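PDB 2P4G: bacterial bifunctional deaminase-reductase C-terminal domain-containing protein from Corynebacterium diphtheriae, which probably acts as an NADP-linked reductase related to the 5-amino-6-(5-phosphoribosylamino)uracil reductases of riboflavin biosynthesis. Local coordinates for residues Glu33-Ala38 and Val209-Leu214; Leu243-Ser248 and Phe255-Val260; Glu19-Gly24 and Ala63-Gln68; Ile39-Ile44 and His213-Pro218; Ile76-Glu81 and Leu112-Lys117. All coordinates share one frame; numbering follows the deposited sequence.

Contact 1 of 5, residues Glu33-Ala38 and Val209-Leu214; sequences EPECRA and VDRLHL
Two parallel neighbours in the mixed beta sheet of this RibD C-terminal (dihydrofolate reductase-like) domain begin here, strands 35-43 and 211-217. Just before strand 211-217, D210 OD2 accepts the backbone N of C36 at 2.6 Å in a straight bond, while its OD1 pairs with R262. C36 O answers by accepting D210 N at 2.8 Å. The ladder goes on with A38 N to R211 O and H213 N to A38 O. The polar side chains of E35, R37 and R211 form a salt-bridge network. The extended E35 chain, with CG anti to the backbone N (chi1 -164°), carries OE2 between two arginines. R211 NH1 donates to E35 OE2 at 2.9 Å and R37 NE donates to the same atom at 2.7 Å, from opposite faces of the carboxylate plane. R37 NH1 also donates to H213 NE2 at 3.0 Å, lying in the plane of the imidazole. R211 CD lies over one face of the R37 guanidinium, toward its rim. A38 CB packs on V209 CG1 and L212 CD1. R211 NE also pairs with E244 on the hairpin that follows, and R37 NH1 reaches V22 O. W72 of helix 60-72 makes a cation-pi contact with R37, while Y200 of helix 197-206 covers A38.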
# COMPACT_ATOMS: atom_id res chain seq x y z
N GLU A 33 28.19 -8.82 8.73
CA GLU A 33 27.53 -7.87 9.62
C GLU A 33 26.14 -8.38 9.99
O GLU A 33 25.40 -8.84 9.13
CB GLU A 33 27.44 -6.48 8.99
N PRO A 34 25.79 -8.29 11.28
CA PRO A 34 24.40 -8.59 11.62
C PRO A 34 23.43 -7.70 10.82
O PRO A 34 23.70 -6.53 10.57
CB PRO A 34 24.32 -8.30 13.12
CG PRO A 34 25.56 -7.54 13.47
CD PRO A 34 26.59 -7.90 12.46
N GLU A 35 22.34 -8.28 10.38
CA GLU A 35 21.33 -7.55 9.64
C GLU A 35 19.96 -8.15 9.93
O GLU A 35 19.82 -9.36 10.07
CB GLU A 35 21.63 -7.59 8.15
CG GLU A 35 20.84 -6.52 7.39
CD GLU A 35 20.92 -6.63 5.89
OE1 GLU A 35 21.84 -7.27 5.35
OE2 GLU A 35 20.04 -6.05 5.25
N CYS A 36 18.95 -7.29 10.07
CA CYS A 36 17.57 -7.74 10.17
C CYS A 36 16.73 -7.16 9.02
O CYS A 36 16.78 -5.97 8.75
CB CYS A 36 16.97 -7.29 11.49
SG CYS A 36 15.24 -7.71 11.70
N ARG A 37 15.98 -8.04 8.38
CA ARG A 37 15.11 -7.69 7.28
C ARG A 37 13.71 -8.19 7.54
O ARG A 37 13.53 -9.29 8.05
CB ARG A 37 15.60 -8.30 5.97
CG ARG A 37 17.00 -7.93 5.66
CD ARG A 37 17.26 -8.09 4.19
NE ARG A 37 18.67 -7.94 3.84
CZ ARG A 37 19.14 -8.20 2.63
NH1 ARG A 37 18.33 -8.62 1.67
NH2 ARG A 37 20.43 -8.05 2.39
N ALA A 38 12.74 -7.38 7.17
CA ALA A 38 11.35 -7.78 7.21
C ALA A 38 10.94 -8.10 5.77
O ALA A 38 11.34 -7.40 4.86
CB ALA A 38 10.51 -6.66 7.79
N VAL A 209 14.68 -3.09 12.23
CA VAL A 209 14.57 -3.47 10.83
C VAL A 209 15.50 -2.60 10.02
O VAL A 209 15.40 -1.37 10.06
CB VAL A 209 13.10 -3.34 10.35
CG1 VAL A 209 12.97 -3.72 8.86
CG2 VAL A 209 12.18 -4.22 11.22
N ASP A 210 16.45 -3.23 9.33
CA ASP A 210 17.43 -2.52 8.49
C ASP A 210 16.94 -2.34 7.07
O ASP A 210 17.24 -1.36 6.42
CB ASP A 210 18.73 -3.30 8.41
CG ASP A 210 19.33 -3.53 9.75
OD1 ASP A 210 19.64 -2.51 10.39
OD2 ASP A 210 19.49 -4.70 10.18
N ARG A 211 16.25 -3.37 6.57
CA ARG A 211 15.72 -3.40 5.20
C ARG A 211 14.39 -4.10 5.19
O ARG A 211 14.14 -4.94 6.04
CB ARG A 211 16.61 -4.19 4.25
CG ARG A 211 17.67 -3.38 3.68
CD ARG A 211 18.50 -4.10 2.65
NE ARG A 211 19.53 -3.13 2.29
CZ ARG A 211 20.59 -2.86 3.05
NH1 ARG A 211 20.83 -3.53 4.17
NH2 ARG A 211 21.44 -1.93 2.65
N LEU A 212 13.60 -3.76 4.18
CA LEU A 212 12.29 -4.32 3.95
C LEU A 212 12.22 -4.84 2.53
O LEU A 212 12.56 -4.13 1.60
CB LEU A 212 11.25 -3.21 4.16
CG LEU A 212 9.78 -3.49 3.88
CD1 LEU A 212 9.26 -4.64 4.72
CD2 LEU A 212 9.02 -2.21 4.13
N HIS A 213 11.81 -6.10 2.39
CA HIS A 213 11.36 -6.64 1.13
C HIS A 213 9.84 -6.58 1.12
O HIS A 213 9.20 -7.24 1.92
CB HIS A 213 11.81 -8.08 0.99
CG HIS A 213 13.28 -8.21 0.84
ND1 HIS A 213 13.90 -8.25 -0.39
CD2 HIS A 213 14.26 -8.25 1.77
CE1 HIS A 213 15.21 -8.33 -0.21
NE2 HIS A 213 15.45 -8.34 1.09
N LEU A 214 9.28 -5.79 0.21
CA LEU A 214 7.83 -5.64 0.13
C LEU A 214 7.40 -5.99 -1.28
O LEU A 214 7.95 -5.47 -2.27
CB LEU A 214 7.40 -4.21 0.47
CG LEU A 214 5.90 -3.90 0.41
CD1 LEU A 214 5.16 -4.55 1.55
CD2 LEU A 214 5.67 -2.39 0.40

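Contact 2 of 5, residues Leu243-Ser248 and Phe255-Val260; sequences LEMLSS and FSRYKV
E244 CG stands anti to its carbonyl carbon (chi1 -71°), and the extended remainder brings OE1 to R257 NE. R257 bends at chi3 (74°), which sets its guanidinium beside E244 OE1 and against M245 CG. E244 OE1 and R257 NE form a salt bridge at 2.8 Å, though the hydrogen bond within it is bent and weak. The carboxylate and guanidinium planes are steeply inclined, 79° apart. M245, a selenomethionine, lays CG over the centre of the guanidinium, 3.4 Å from R257 CZ. The backbone explains why two residues meet one arginine. E244 and M245 both face R257 in a classic beta bulge, and R257 O accepts E244 N at 2.7 Å and M245 N at 3.2 Å. R257 N returns a bond to M245 O. Past the bulge the antiparallel register is regular, with S247 and F255 a hydrogen-bonded pair and L246 and S256 a non-hydrogen-bonded one. On the face of L243 and L246, L243 CD1 sits over one face of the Y258 ring, offset toward its rim, 3.9 Å from the centroid, as a CH-pi contact. This is the hairpin 237-248/254-260 at one edge of the sheet within this chain. Its inner strand pairs with strand 211-217, and E244 OE1 serves arginines of both strands. R257 NH1 bonds I21 O and G24 O at the end of helix 18-23, F255 packs on helix 60-72, and the second subunit packs on L243, L246 and Y258.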
# COMPACT_ATOMS: atom_id res chain seq x y z
N LEU A 243 14.42 3.43 -1.55
CA LEU A 243 14.21 2.36 -2.51
C LEU A 243 15.57 1.94 -3.06
O LEU A 243 16.33 2.77 -3.55
CB LEU A 243 13.28 2.81 -3.64
CG LEU A 243 12.91 1.74 -4.68
CD1 LEU A 243 12.12 0.61 -4.03
CD2 LEU A 243 12.16 2.36 -5.89
N GLU A 244 15.88 0.66 -2.96
CA GLU A 244 17.14 0.12 -3.44
C GLU A 244 17.00 -0.75 -4.69
O GLU A 244 17.89 -0.77 -5.54
CB GLU A 244 17.78 -0.71 -2.35
CG GLU A 244 18.31 0.06 -1.17
CD GLU A 244 18.92 -0.87 -0.13
OE1 GLU A 244 18.65 -2.08 -0.16
OE2 GLU A 244 19.67 -0.38 0.73
N MSE A 245 15.89 -1.47 -4.78
CA MSE A 245 15.66 -2.46 -5.82
C MSE A 245 14.20 -2.40 -6.17
O MSE A 245 13.38 -2.37 -5.29
CB MSE A 245 15.90 -3.88 -5.30
CG MSE A 245 17.30 -4.23 -4.92
SE MSE A 245 18.41 -4.58 -6.49
CE MSE A 245 17.46 -6.13 -7.13
N LEU A 246 13.89 -2.44 -7.46
CA LEU A 246 12.52 -2.50 -7.91
C LEU A 246 12.41 -3.46 -9.09
O LEU A 246 13.17 -3.37 -10.04
CB LEU A 246 12.05 -1.13 -8.35
CG LEU A 246 10.63 -1.03 -8.88
CD1 LEU A 246 9.65 -1.41 -7.77
CD2 LEU A 246 10.40 0.38 -9.42
N SER A 247 11.41 -4.32 -9.04
CA SER A 247 11.19 -5.33 -10.05
C SER A 247 9.71 -5.76 -10.05
O SER A 247 8.96 -5.41 -9.14
CB SER A 247 12.11 -6.52 -9.73
OG SER A 247 11.76 -7.65 -10.48
N SER A 248 9.30 -6.50 -11.08
CA SER A 248 7.97 -7.11 -11.12
C SER A 248 7.98 -8.53 -11.70
O SER A 248 8.87 -8.89 -12.45
CB SER A 248 7.00 -6.23 -11.92
OG SER A 248 7.25 -6.30 -13.32
N PHE A 255 8.04 -6.14 -6.73
CA PHE A 255 8.95 -6.49 -5.68
C PHE A 255 9.83 -5.28 -5.47
O PHE A 255 10.38 -4.74 -6.43
CB PHE A 255 9.79 -7.70 -6.07
CG PHE A 255 8.98 -8.89 -6.42
CD1 PHE A 255 8.39 -9.66 -5.43
CD2 PHE A 255 8.77 -9.24 -7.73
CE1 PHE A 255 7.64 -10.74 -5.74
CE2 PHE A 255 8.02 -10.34 -8.04
CZ PHE A 255 7.46 -11.10 -7.05
N SER A 256 9.97 -4.90 -4.21
CA SER A 256 10.70 -3.70 -3.83
C SER A 256 11.57 -4.03 -2.62
O SER A 256 11.15 -4.76 -1.75
CB SER A 256 9.72 -2.57 -3.47
OG SER A 256 9.00 -2.90 -2.29
N ARG A 257 12.79 -3.51 -2.62
CA ARG A 257 13.65 -3.59 -1.48
C ARG A 257 13.96 -2.16 -1.07
O ARG A 257 14.45 -1.35 -1.90
CB ARG A 257 14.96 -4.28 -1.84
CG ARG A 257 15.78 -4.63 -0.61
CD ARG A 257 17.07 -5.32 -0.97
NE ARG A 257 18.01 -4.38 -1.53
CZ ARG A 257 19.16 -4.72 -2.09
NH1 ARG A 257 19.52 -5.98 -2.18
NH2 ARG A 257 19.96 -3.77 -2.56
N TYR A 258 13.68 -1.87 0.20
CA TYR A 258 13.97 -0.57 0.81
C TYR A 258 14.93 -0.69 1.98
O TYR A 258 14.90 -1.67 2.73
CB TYR A 258 12.72 0.03 1.41
CG TYR A 258 11.61 0.35 0.45
CD1 TYR A 258 11.54 1.60 -0.19
CD2 TYR A 258 10.58 -0.57 0.21
CE1 TYR A 258 10.49 1.93 -1.05
CE2 TYR A 258 9.52 -0.26 -0.66
CZ TYR A 258 9.48 1.00 -1.27
OH TYR A 258 8.45 1.29 -2.12
N LYS A 259 15.72 0.36 2.17
CA LYS A 259 16.54 0.52 3.36
C LYS A 259 15.75 1.35 4.35
O LYS A 259 15.26 2.42 4.01
CB LYS A 259 17.86 1.21 2.99
CG LYS A 259 18.68 1.77 4.16
CD LYS A 259 19.19 0.70 5.12
CE LYS A 259 20.46 1.13 5.82
NZ LYS A 259 21.57 1.47 4.87
N VAL A 260 15.65 0.87 5.59
CA VAL A 260 14.92 1.58 6.64
C VAL A 260 15.79 2.64 7.30
O VAL A 260 16.86 2.35 7.78
CB VAL A 260 14.39 0.62 7.71
CG1 VAL A 260 13.77 1.39 8.85
CG2 VAL A 260 13.40 -0.33 7.09

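Contact 3 of 5, residues Glu19-Gly24 and Ala63-Gln68; sequences EQIVYG and ADLLIQ
E19 opens the contact from helix 18-23. Its N lies 3.2 Å from Q68 NE2 on helix 60-72, but both are donors and do not bond; NE2 instead bonds T18 OG1. Two residues on, I21 points at L65, and I21 CG2 lies 3.7 Å from L65 CD1; the two side chains cross at about a right angle. V22 follows with CG2, the branch anti to its carbonyl carbon. This methyl of V22 touches both L65 CD1 and Q68 CG, the latter at 3.6 Å. Y23 ends the helical run. Y23 OH donates to a water at a very short 2.5 Å. That water donates to Q68 O, at an equally short distance, and to Q68 OE1 at 2.9 Å. The bend of Q68 at chi2 (78°) sets its amide beside the start of helix 18-23. The axes of the two short helical segments approach to 9.5 Å at 42°. The contact is therefore mixed. I21, V22 and L65 make an apolar, buried part, while one water and the Q68 amide join the helices at the more exposed side, with no direct hydrogen bond between the segments.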
# COMPACT_ATOMS: atom_id res chain seq x y z
N GLU A 19 17.86 -13.73 -6.49
CA GLU A 19 19.19 -13.65 -5.90
C GLU A 19 19.71 -12.21 -5.93
O GLU A 19 20.40 -11.77 -5.01
CB GLU A 19 20.16 -14.60 -6.63
CG GLU A 19 21.43 -14.85 -5.86
CD GLU A 19 22.35 -15.82 -6.58
OE1 GLU A 19 22.84 -15.49 -7.69
OE2 GLU A 19 22.60 -16.91 -6.02
N GLN A 20 19.37 -11.47 -6.97
CA GLN A 20 19.74 -10.06 -7.03
C GLN A 20 19.02 -9.28 -5.95
O GLN A 20 19.64 -8.57 -5.18
CB GLN A 20 19.44 -9.48 -8.40
CG GLN A 20 20.32 -10.07 -9.51
CD GLN A 20 19.95 -9.56 -10.88
OE1 GLN A 20 19.35 -8.48 -11.00
NE2 GLN A 20 20.32 -10.31 -11.92
N ILE A 21 17.71 -9.45 -5.89
CA ILE A 21 16.88 -8.74 -4.95
C ILE A 21 17.41 -8.90 -3.54
O ILE A 21 17.48 -7.92 -2.81
CB ILE A 21 15.43 -9.26 -5.00
CG1 ILE A 21 14.82 -8.94 -6.36
CG2 ILE A 21 14.60 -8.64 -3.92
CD1 ILE A 21 13.56 -9.70 -6.70
N VAL A 22 17.79 -10.12 -3.17
CA VAL A 22 18.27 -10.43 -1.83
C VAL A 22 19.73 -10.03 -1.61
O VAL A 22 20.08 -9.52 -0.55
CB VAL A 22 18.07 -11.94 -1.47
CG1 VAL A 22 18.75 -12.28 -0.16
CG2 VAL A 22 16.59 -12.30 -1.40
N TYR A 23 20.60 -10.24 -2.60
CA TYR A 23 22.02 -10.14 -2.36
C TYR A 23 22.72 -8.96 -3.04
O TYR A 23 23.85 -8.59 -2.65
CB TYR A 23 22.71 -11.44 -2.79
CG TYR A 23 22.33 -12.63 -1.95
CD1 TYR A 23 22.92 -12.83 -0.70
CD2 TYR A 23 21.40 -13.57 -2.39
CE1 TYR A 23 22.59 -13.94 0.08
CE2 TYR A 23 21.06 -14.67 -1.62
CZ TYR A 23 21.66 -14.85 -0.38
OH TYR A 23 21.34 -15.94 0.40
N GLY A 24 22.08 -8.37 -4.05
CA GLY A 24 22.78 -7.45 -4.95
C GLY A 24 22.64 -5.98 -4.60
O GLY A 24 21.72 -5.61 -3.87
N ALA A 63 7.04 -16.52 -3.90
CA ALA A 63 7.35 -17.69 -3.05
C ALA A 63 8.84 -18.03 -3.14
O ALA A 63 9.47 -18.34 -2.14
CB ALA A 63 6.48 -18.95 -3.45
N ASP A 64 9.38 -17.98 -4.34
CA ASP A 64 10.81 -18.11 -4.55
C ASP A 64 11.64 -17.08 -3.79
O ASP A 64 12.68 -17.38 -3.25
CB ASP A 64 11.13 -17.93 -6.02
CG ASP A 64 10.60 -19.04 -6.88
OD1 ASP A 64 9.99 -19.99 -6.32
OD2 ASP A 64 10.79 -18.96 -8.12
N LEU A 65 11.19 -15.84 -3.78
CA LEU A 65 11.89 -14.79 -3.07
C LEU A 65 11.88 -15.04 -1.55
O LEU A 65 12.88 -14.82 -0.87
CB LEU A 65 11.26 -13.42 -3.38
CG LEU A 65 11.94 -12.20 -2.78
CD1 LEU A 65 13.32 -12.11 -3.34
CD2 LEU A 65 11.10 -10.92 -3.07
N LEU A 66 10.77 -15.50 -1.02
CA LEU A 66 10.77 -15.88 0.38
C LEU A 66 11.86 -16.92 0.64
O LEU A 66 12.61 -16.79 1.59
CB LEU A 66 9.43 -16.44 0.84
CG LEU A 66 8.66 -15.69 1.92
CD1 LEU A 66 7.45 -16.56 2.34
CD2 LEU A 66 9.54 -15.35 3.12
N ILE A 67 11.92 -17.94 -0.21
CA ILE A 67 12.91 -19.01 -0.06
C ILE A 67 14.33 -18.46 -0.18
O ILE A 67 15.21 -18.83 0.59
CB ILE A 67 12.70 -20.15 -1.07
CG1 ILE A 67 11.38 -20.88 -0.79
CG2 ILE A 67 13.84 -21.16 -1.02
CD1 ILE A 67 11.22 -21.26 0.60
N GLN A 68 14.53 -17.56 -1.13
CA GLN A 68 15.85 -16.92 -1.33
C GLN A 68 16.27 -16.19 -0.05
O GLN A 68 17.41 -16.31 0.38
CB GLN A 68 15.80 -15.94 -2.52
CG GLN A 68 17.14 -15.49 -3.02
CD GLN A 68 17.81 -16.53 -3.88
OE1 GLN A 68 18.63 -17.32 -3.41
NE2 GLN A 68 17.42 -16.58 -5.14
O HOH W 1 19.44 -17.29 -0.59

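Contact 4 of 5, residues Ile39-Ile44 and His213-Pro218; sequences IAITSI and HLTIAP. With EDO (1,2-ethanediol), chain L.
T42 CB carries two unlike branches, a methyl that meets L214 and I216 and a hydroxyl that meets its own chain. T42 CG2, between the backbone N and the carbonyl carbon, lies 3.6 Å from L214 CD1, close to T215 O, and 4.0 Å from I216 CG1. T42 OG1, anti to the backbone N (chi1 -177°), turns back along its own chain and bonds S43 O at 2.8 Å, in the carbonyl plane on a lone pair. Both bonds of the T42 backbone go to the facing strand: N donates to T215 O, and O accepts A217 N at 2.8 Å. Two residues earlier, A40 N binds H213 O and A40 O accepts T215 N. This is a parallel beta ladder between neighbouring strands 35-43 and 211-217 of the domain sheet, their short axes 21° apart. On the face of I39 and I41, I39 CD1 reaches H213 CB at 3.9 Å. I41 CG1 lies 4.1 Å from T215 CB, and T215 OG1 bonds D62 of helix 60-72. I41 N turns away from the ladder and binds O1 of an ethanediol, probably from the crystallisation liquor, which Y200 also holds. Beyond T42, I44 CG2 packs at 3.5 Å on I216 CG2. I216 also meets I216 of the second subunit, and I44 meets Y258 of that subunit.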
# COMPACT_ATOMS: atom_id res chain seq x y z
N ILE A 39 10.17 -9.17 5.58
CA ILE A 39 9.64 -9.52 4.26
C ILE A 39 8.12 -9.60 4.31
O ILE A 39 7.55 -10.24 5.18
CB ILE A 39 10.28 -10.83 3.69
CG1 ILE A 39 9.75 -11.09 2.28
CG2 ILE A 39 10.07 -12.06 4.61
CD1 ILE A 39 10.74 -11.76 1.39
N ALA A 40 7.46 -8.92 3.38
CA ALA A 40 6.01 -8.78 3.51
C ALA A 40 5.34 -8.66 2.14
O ALA A 40 6.00 -8.36 1.14
CB ALA A 40 5.65 -7.59 4.45
N ILE A 41 4.06 -9.00 2.10
CA ILE A 41 3.21 -8.85 0.93
C ILE A 41 1.99 -7.99 1.30
O ILE A 41 1.47 -8.06 2.40
CB ILE A 41 2.79 -10.26 0.35
CG1 ILE A 41 2.09 -10.11 -1.01
CG2 ILE A 41 1.96 -11.03 1.32
CD1 ILE A 41 2.03 -11.41 -1.80
N THR A 42 1.54 -7.17 0.36
CA THR A 42 0.41 -6.28 0.61
C THR A 42 -0.38 -6.08 -0.68
O THR A 42 0.17 -6.15 -1.77
CB THR A 42 0.92 -4.89 1.12
OG1 THR A 42 -0.19 -4.04 1.42
CG2 THR A 42 1.85 -4.20 0.08
N SER A 43 -1.68 -5.86 -0.53
CA SER A 43 -2.48 -5.28 -1.61
C SER A 43 -1.96 -3.87 -1.85
O SER A 43 -1.21 -3.31 -1.04
CB SER A 43 -3.95 -5.29 -1.22
OG SER A 43 -4.24 -4.37 -0.20
N ILE A 44 -2.34 -3.28 -2.98
CA ILE A 44 -1.91 -1.92 -3.28
C ILE A 44 -2.42 -0.88 -2.26
O ILE A 44 -1.81 0.18 -2.06
CB ILE A 44 -2.27 -1.48 -4.72
CG1 ILE A 44 -3.79 -1.40 -4.93
CG2 ILE A 44 -1.57 -2.39 -5.74
CD1 ILE A 44 -4.24 -0.29 -5.86
N HIS A 213 11.81 -6.10 2.39
CA HIS A 213 11.36 -6.64 1.13
C HIS A 213 9.84 -6.58 1.12
O HIS A 213 9.20 -7.24 1.92
CB HIS A 213 11.81 -8.08 0.99
CG HIS A 213 13.28 -8.21 0.84
ND1 HIS A 213 13.90 -8.25 -0.39
CD2 HIS A 213 14.26 -8.25 1.77
CE1 HIS A 213 15.21 -8.33 -0.21
NE2 HIS A 213 15.45 -8.34 1.09
N LEU A 214 9.28 -5.79 0.21
CA LEU A 214 7.83 -5.64 0.13
C LEU A 214 7.40 -5.99 -1.28
O LEU A 214 7.95 -5.47 -2.27
CB LEU A 214 7.40 -4.21 0.47
CG LEU A 214 5.90 -3.90 0.41
CD1 LEU A 214 5.16 -4.55 1.55
CD2 LEU A 214 5.67 -2.39 0.40
N THR A 215 6.46 -6.93 -1.35
CA THR A 215 5.79 -7.31 -2.58
C THR A 215 4.43 -6.63 -2.58
O THR A 215 3.69 -6.75 -1.62
CB THR A 215 5.58 -8.83 -2.63
OG1 THR A 215 6.84 -9.47 -2.50
CG2 THR A 215 4.86 -9.25 -3.96
N ILE A 216 4.11 -5.94 -3.68
CA ILE A 216 2.82 -5.27 -3.84
C ILE A 216 2.05 -6.00 -4.91
O ILE A 216 2.44 -6.04 -6.09
CB ILE A 216 2.99 -3.81 -4.23
CG1 ILE A 216 3.89 -3.12 -3.19
CG2 ILE A 216 1.60 -3.14 -4.33
CD1 ILE A 216 4.67 -1.98 -3.72
N ALA A 217 0.94 -6.59 -4.47
CA ALA A 217 0.17 -7.52 -5.25
C ALA A 217 -0.87 -6.74 -6.02
O ALA A 217 -1.41 -5.75 -5.52
CB ALA A 217 -0.49 -8.56 -4.35
N PRO A 218 -1.13 -7.15 -7.27
CA PRO A 218 -2.04 -6.42 -8.12
C PRO A 218 -3.50 -6.60 -7.68
O PRO A 218 -4.33 -7.08 -8.45
CB PRO A 218 -1.78 -7.05 -9.49
CG PRO A 218 -1.45 -8.48 -9.17
CD PRO A 218 -0.60 -8.36 -7.94
C1 EDO L . 2.22 -10.07 4.88
O1 EDO L . 3.55 -10.48 4.50
C2 EDO L . 1.75 -10.91 6.06
O2 EDO L . 2.40 -10.48 7.26

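Contact 5 of 5, residues Ile76-Glu81 and Leu112-Lys117; sequences IVVGAE and LTLLSK. With EDO (1,2-ethanediol), chain N; EDO (1,2-ethanediol), chain H.
Backbone bonds between I76-A80 and L112-L115 join parallel neighbours 75-79 and 111-115 of the domain sheet, which are linked in sequence through helices 80-85 and 95-103. T113 N donates to I76 O at 2.7 Å, V78 N to T113 O, L115 N to V78 O, and A80 N to L115 O at 2.8 Å. The last reaches past strand 75-79 into helix 80-85, for which G79 is the N-cap residue. Apolar contacts fill both faces. On one, the V78 and L114 side chains lie side by side, pointing the same way, with V78 CG1 a tight 3.5 Å from L114 CD2. V78 CG1 has the position between the backbone N and the carbonyl carbon (chi1 67°). L112 CD1 touches V78 CG1 too, and lies 3.9 Å from I76 CG2. On the other face V77 CG1 meets L115 CD1 at 3.8 Å, and helix 175-184 covers both through L176. At the strand ends A80 CB touches S116 CB. The chemistry is that of a buried sheet core giving way to a more polar end. There K117 N, at 3.1 Å from O2, and, weakly, E81 N bind an ethanediol, probably from the crystallisation liquor, whose O1 lies where a side chain on G79 would be.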
# COMPACT_ATOMS: atom_id res chain seq x y z
N ILE A 76 14.58 -17.02 11.29
CA ILE A 76 13.32 -16.50 10.80
C ILE A 76 12.51 -16.21 12.05
O ILE A 76 12.43 -17.04 12.95
CB ILE A 76 12.59 -17.56 9.94
CG1 ILE A 76 13.42 -17.92 8.71
CG2 ILE A 76 11.22 -17.10 9.51
CD1 ILE A 76 13.10 -19.29 8.14
N VAL A 77 11.94 -15.01 12.12
CA VAL A 77 11.06 -14.63 13.20
C VAL A 77 9.70 -14.38 12.59
O VAL A 77 9.55 -13.65 11.61
CB VAL A 77 11.59 -13.37 13.91
CG1 VAL A 77 10.56 -12.82 14.86
CG2 VAL A 77 12.92 -13.69 14.63
N VAL A 78 8.70 -15.04 13.16
CA VAL A 78 7.33 -14.93 12.66
C VAL A 78 6.37 -15.15 13.84
O VAL A 78 6.64 -15.93 14.74
CB VAL A 78 7.08 -15.94 11.50
CG1 VAL A 78 7.12 -17.38 12.01
CG2 VAL A 78 5.75 -15.65 10.77
N GLY A 79 5.25 -14.43 13.84
CA GLY A 79 4.21 -14.64 14.84
C GLY A 79 3.57 -16.00 14.62
O GLY A 79 3.29 -16.41 13.49
N ALA A 80 3.32 -16.71 15.71
CA ALA A 80 2.77 -18.06 15.63
C ALA A 80 1.47 -18.15 14.79
O ALA A 80 1.28 -19.11 14.04
CB ALA A 80 2.55 -18.61 17.04
N GLU A 81 0.60 -17.15 14.90
CA GLU A 81 -0.70 -17.18 14.21
C GLU A 81 -0.55 -17.01 12.73
O GLU A 81 -1.27 -17.64 11.96
CB GLU A 81 -1.62 -16.11 14.77
CG GLU A 81 -3.07 -16.11 14.22
CD GLU A 81 -3.83 -17.47 14.28
OE1 GLU A 81 -3.40 -18.44 14.95
OE2 GLU A 81 -4.88 -17.56 13.61
N LEU A 112 13.92 -21.44 12.79
CA LEU A 112 12.57 -20.90 12.86
C LEU A 112 12.23 -20.51 14.28
O LEU A 112 12.28 -21.35 15.18
CB LEU A 112 11.55 -21.91 12.33
CG LEU A 112 10.10 -21.49 12.25
CD1 LEU A 112 9.91 -20.24 11.34
CD2 LEU A 112 9.27 -22.67 11.77
N THR A 113 11.85 -19.25 14.46
CA THR A 113 11.55 -18.66 15.76
C THR A 113 10.11 -18.15 15.76
O THR A 113 9.73 -17.30 14.94
CB THR A 113 12.52 -17.50 16.11
OG1 THR A 113 13.86 -17.97 15.96
CG2 THR A 113 12.32 -16.97 17.55
N LEU A 114 9.32 -18.70 16.68
CA LEU A 114 7.89 -18.47 16.70
C LEU A 114 7.54 -17.69 17.92
O LEU A 114 7.91 -18.08 19.04
CB LEU A 114 7.13 -19.79 16.74
CG LEU A 114 7.33 -20.73 15.55
CD1 LEU A 114 6.56 -22.04 15.84
CD2 LEU A 114 6.86 -20.08 14.22
N LEU A 115 6.87 -16.56 17.70
CA LEU A 115 6.43 -15.69 18.77
C LEU A 115 4.98 -16.02 19.11
O LEU A 115 4.09 -15.92 18.26
CB LEU A 115 6.53 -14.23 18.31
CG LEU A 115 7.88 -13.76 17.77
CD1 LEU A 115 7.82 -12.26 17.48
CD2 LEU A 115 9.00 -14.06 18.72
N SER A 116 4.74 -16.41 20.35
CA SER A 116 3.43 -16.88 20.76
C SER A 116 3.14 -16.51 22.19
O SER A 116 3.72 -17.08 23.15
CB SER A 116 3.36 -18.42 20.64
OG SER A 116 2.11 -18.90 21.09
N LYS A 117 2.21 -15.60 22.37
CA LYS A 117 1.80 -15.27 23.72
C LYS A 117 0.88 -16.33 24.32
O LYS A 117 0.96 -16.60 25.50
CB LYS A 117 1.23 -13.85 23.80
CG LYS A 117 2.32 -12.75 23.52
CD LYS A 117 1.88 -11.34 23.91
CE LYS A 117 2.51 -10.28 22.99
NZ LYS A 117 2.44 -8.90 23.59
C1 EDO N . 0.95 -14.73 17.48
O1 EDO N . 1.05 -14.21 16.15
C2 EDO N . 1.61 -13.78 18.47
O2 EDO N . 1.28 -14.18 19.81
C1 EDO H . 2.56 -23.08 13.17
O1 EDO H . 2.19 -24.43 13.50
C2 EDO H . 2.95 -22.32 14.46
O2 EDO H . 1.99 -21.34 14.91

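From the N terminus, helix 18-23 comes first, and contact 3 closes a short loop to helix 60-72. Strand 35-43 lies inside that loop, so contact 3 crosses both contact 1 and contact 4. Those two share H213 and L214 and run in sequence along one strand pair, 35-43 with 211-217, closing a loop of about 170 residues. Contact 5 nests inside this long loop, where it joins strands 75-79 and 111-115, about 17 Å from contact 1, centre to centre. Contact 2 follows last as a local hairpin. It meets contact 1 through R211 and E244, and contact 3 through R257. Contacts 1, 2 and 4 touch the second subunit.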